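C-type lectin domain family 4, member a4 (Mus musculus, PDB 3VYK) acts as a cell-surface receptor of dendritic cells whose C-type lectin domain binds bisected N-glycans next to a calcium ion, probably in immune pattern recognition. Local coordinates at residues 16-21 against 123-128. Numbering follows the deposited sequence.
Sequences FILNDS and SVCQVK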
loop_
_atom_site.group_PDB
_atom_site.type_symbol
_atom_site.label_atom_id
_atom_site.label_comp_id
_atom_site.label_asym_id
_atom_site.label_seq_id
_atom_site.Cartn_x
_atom_site.Cartn_y
_atom_site.Cartn_z
ATOM N N PHE A 16 -4.763 6.583 6.637
ATOM C CA PHE A 16 -5.786 7.301 5.879
ATOM C C PHE A 16 -6.065 6.534 4.601
ATOM O O PHE A 16 -5.138 6.214 3.847
ATOM C CB PHE A 16 -5.323 8.720 5.542
ATOM C CG PHE A 16 -6.397 9.574 4.928
ATOM C CD1 PHE A 16 -7.355 10.187 5.724
ATOM C CD2 PHE A 16 -6.452 9.757 3.549
ATOM C CE1 PHE A 16 -8.352 10.971 5.157
ATOM C CE2 PHE A 16 -7.447 10.541 2.974
ATOM C CZ PHE A 16 -8.398 11.143 3.780
ATOM N N ILE A 17 -7.339 6.243 4.366
ATOM C CA ILE A 17 -7.760 5.511 3.185
ATOM C C ILE A 17 -8.192 6.531 2.146
ATOM O O ILE A 17 -9.217 7.199 2.310
ATOM C CB ILE A 17 -8.917 4.529 3.495
ATOM C CG1 ILE A 17 -8.622 3.689 4.753
ATOM C CG2 ILE A 17 -9.251 3.690 2.262
ATOM C CD1 ILE A 17 -7.386 2.804 4.679
ATOM N N LEU A 18 -7.387 6.670 1.098
ATOM C CA LEU A 18 -7.612 7.684 0.077
ATOM C C LEU A 18 -8.593 7.133 -0.954
ATOM O O LEU A 18 -8.193 6.497 -1.939
ATOM C CB LEU A 18 -6.277 8.090 -0.560
ATOM C CG LEU A 18 -6.095 9.538 -1.008
ATOM C CD1 LEU A 18 -4.624 9.832 -1.252
ATOM C CD2 LEU A 18 -6.922 9.826 -2.250
ATOM N N ASN A 19 -9.878 7.377 -0.692
ATOM C CA ASN A 19 -11.001 6.843 -1.459
ATOM C C ASN A 19 -11.633 7.855 -2.419
ATOM O O ASN A 19 -12.357 7.457 -3.329
ATOM C CB ASN A 19 -12.112 6.368 -0.509
ATOM C CG ASN A 19 -11.878 4.975 0.045
ATOM O OD1 ASN A 19 -12.301 4.674 1.162
ATOM N ND2 ASN A 19 -11.235 4.113 -0.737
ATOM N N ASP A 20 -11.384 9.145 -2.203
ATOM C CA ASP A 20 -12.168 10.195 -2.883
ATOM C C ASP A 20 -11.746 10.447 -4.333
ATOM O O ASP A 20 -12.462 11.105 -5.099
ATOM C CB ASP A 20 -12.212 11.497 -2.057
ATOM C CG ASP A 20 -10.942 12.345 -2.182
ATOM O OD1 ASP A 20 -10.004 11.985 -2.929
ATOM O OD2 ASP A 20 -10.892 13.405 -1.519
ATOM N N SER A 21 -10.584 9.913 -4.698
ATOM C CA SER A 21 -10.043 10.061 -6.045
ATOM C C SER A 21 -8.982 9.001 -6.307
ATOM O O SER A 21 -8.506 8.339 -5.376
ATOM C CB SER A 21 -9.448 11.462 -6.237
ATOM O OG SER A 21 -8.477 11.748 -5.247
ATOM N N SER A 123 -5.362 4.629 -2.611
ATOM C CA SER A 123 -4.104 4.423 -1.894
ATOM C C SER A 123 -4.345 4.486 -0.399
ATOM O O SER A 123 -5.439 4.855 0.045
ATOM C CB SER A 123 -3.047 5.454 -2.331
ATOM O OG SER A 123 -3.492 6.784 -2.135
ATOM N N VAL A 124 -3.329 4.089 0.365
ATOM C CA VAL A 124 -3.353 4.192 1.829
ATOM C C VAL A 124 -2.125 4.965 2.306
ATOM O O VAL A 124 -0.995 4.613 1.955
ATOM C CB VAL A 124 -3.371 2.796 2.496
ATOM C CG1 VAL A 124 -3.422 2.936 4.018
ATOM C CG2 VAL A 124 -4.564 1.979 2.013
ATOM N N CYS A 125 -2.349 6.028 3.081
ATOM C CA CYS A 125 -1.271 6.820 3.668
ATOM C C CYS A 125 -1.087 6.439 5.115
ATOM O O CYS A 125 -2.017 5.968 5.773
ATOM C CB CYS A 125 -1.563 8.322 3.619
ATOM S SG CYS A 125 -1.911 9.003 1.986
ATOM N N GLN A 126 0.123 6.669 5.602
ATOM C CA GLN A 126 0.490 6.295 6.952
ATOM C C GLN A 126 1.416 7.335 7.556
ATOM O O GLN A 126 2.295 7.859 6.880
ATOM C CB GLN A 126 1.157 4.932 6.905
ATOM C CG GLN A 126 1.829 4.494 8.184
ATOM C CD GLN A 126 2.615 3.234 7.971
ATOM O OE1 GLN A 126 3.283 3.085 6.962
ATOM N NE2 GLN A 126 2.532 2.310 8.923
ATOM N N VAL A 127 1.208 7.630 8.838
ATOM C CA VAL A 127 2.092 8.528 9.572
ATOM C C VAL A 127 2.195 8.047 11.017
ATOM O O VAL A 127 1.247 7.475 11.544
ATOM C CB VAL A 127 1.595 9.996 9.493
ATOM C CG1 VAL A 127 0.237 10.172 10.168
ATOM C CG2 VAL A 127 2.632 10.957 10.072
ATOM N N LYS A 128 3.349 8.253 11.645
ATOM C CA LYS A 128 3.481 7.957 13.069
ATOM C C LYS A 128 2.580 8.896 13.874
ATOM O O LYS A 128 2.436 10.071 13.539
ATOM C CB LYS A 128 4.943 8.088 13.519
ATOM C CG LYS A 128 5.167 7.686 14.967
ATOM C CD LYS A 128 6.589 7.943 15.430
ATOM C CE LYS A 128 6.730 7.572 16.901
ATOM N NZ LYS A 128 8.075 7.922 17.433
#
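The antiparallel pairing of strand 13-19, near the N-terminus, with the C-terminal strand 121-128 of a C-type lectin domain is represented here by Phe16, Ile17 and Leu18 running against Cys125, Val124 and Ser123. Phe16 and Cys125 form a hydrogen-bonded pair in which each residue both gives and takes: Phe16 N donates to Cys125 O at 2.9 Å, and Cys125 N returns a bond to Phe16 O. That carbonyl also receives a CA-H...O contact from Val124 CA, at 3.4 Å. At the next hydrogen-bonded pair, two residues on, Leu18 N binds Ser123 O at 2.9 Å, but the return bond from Ser123 N to Leu18 O is stretched to 3.5 Å and weak, just before the chain bends sharply at Asp20. Through this pairing the two ends of the lectin fold are brought together, although 101 residues separate the two segments; strand 121-128 in turn lies parallel to strand 61-67.

Phe16, Leu18, Ser123 and Cys125 share one face. There Leu18 CD1 lies 3.4 Å from Ser123 OG, an apolar methyl against a hydroxyl that chi1 of 57° places between the backbone N and carbonyl carbon of Ser123. The same methyl reaches to 4.3 Å from Cys125 SG, the sulfur that forms the disulfide with Cys32 and so ties the C-terminal strand to helix 25-34. On the other face Ile17 and Val124, a non-hydrogen-bonded pair, run alongside each other, leaving the sheet in the same direction. With chi1 at -48°, Ile17 carries CG1 beside its backbone N, and CD1 at the end of that branch touches both methyls of Val124, 4.0 Å from CG2. Tyr61 of the neighbouring strand 61-67 packs against both side chains.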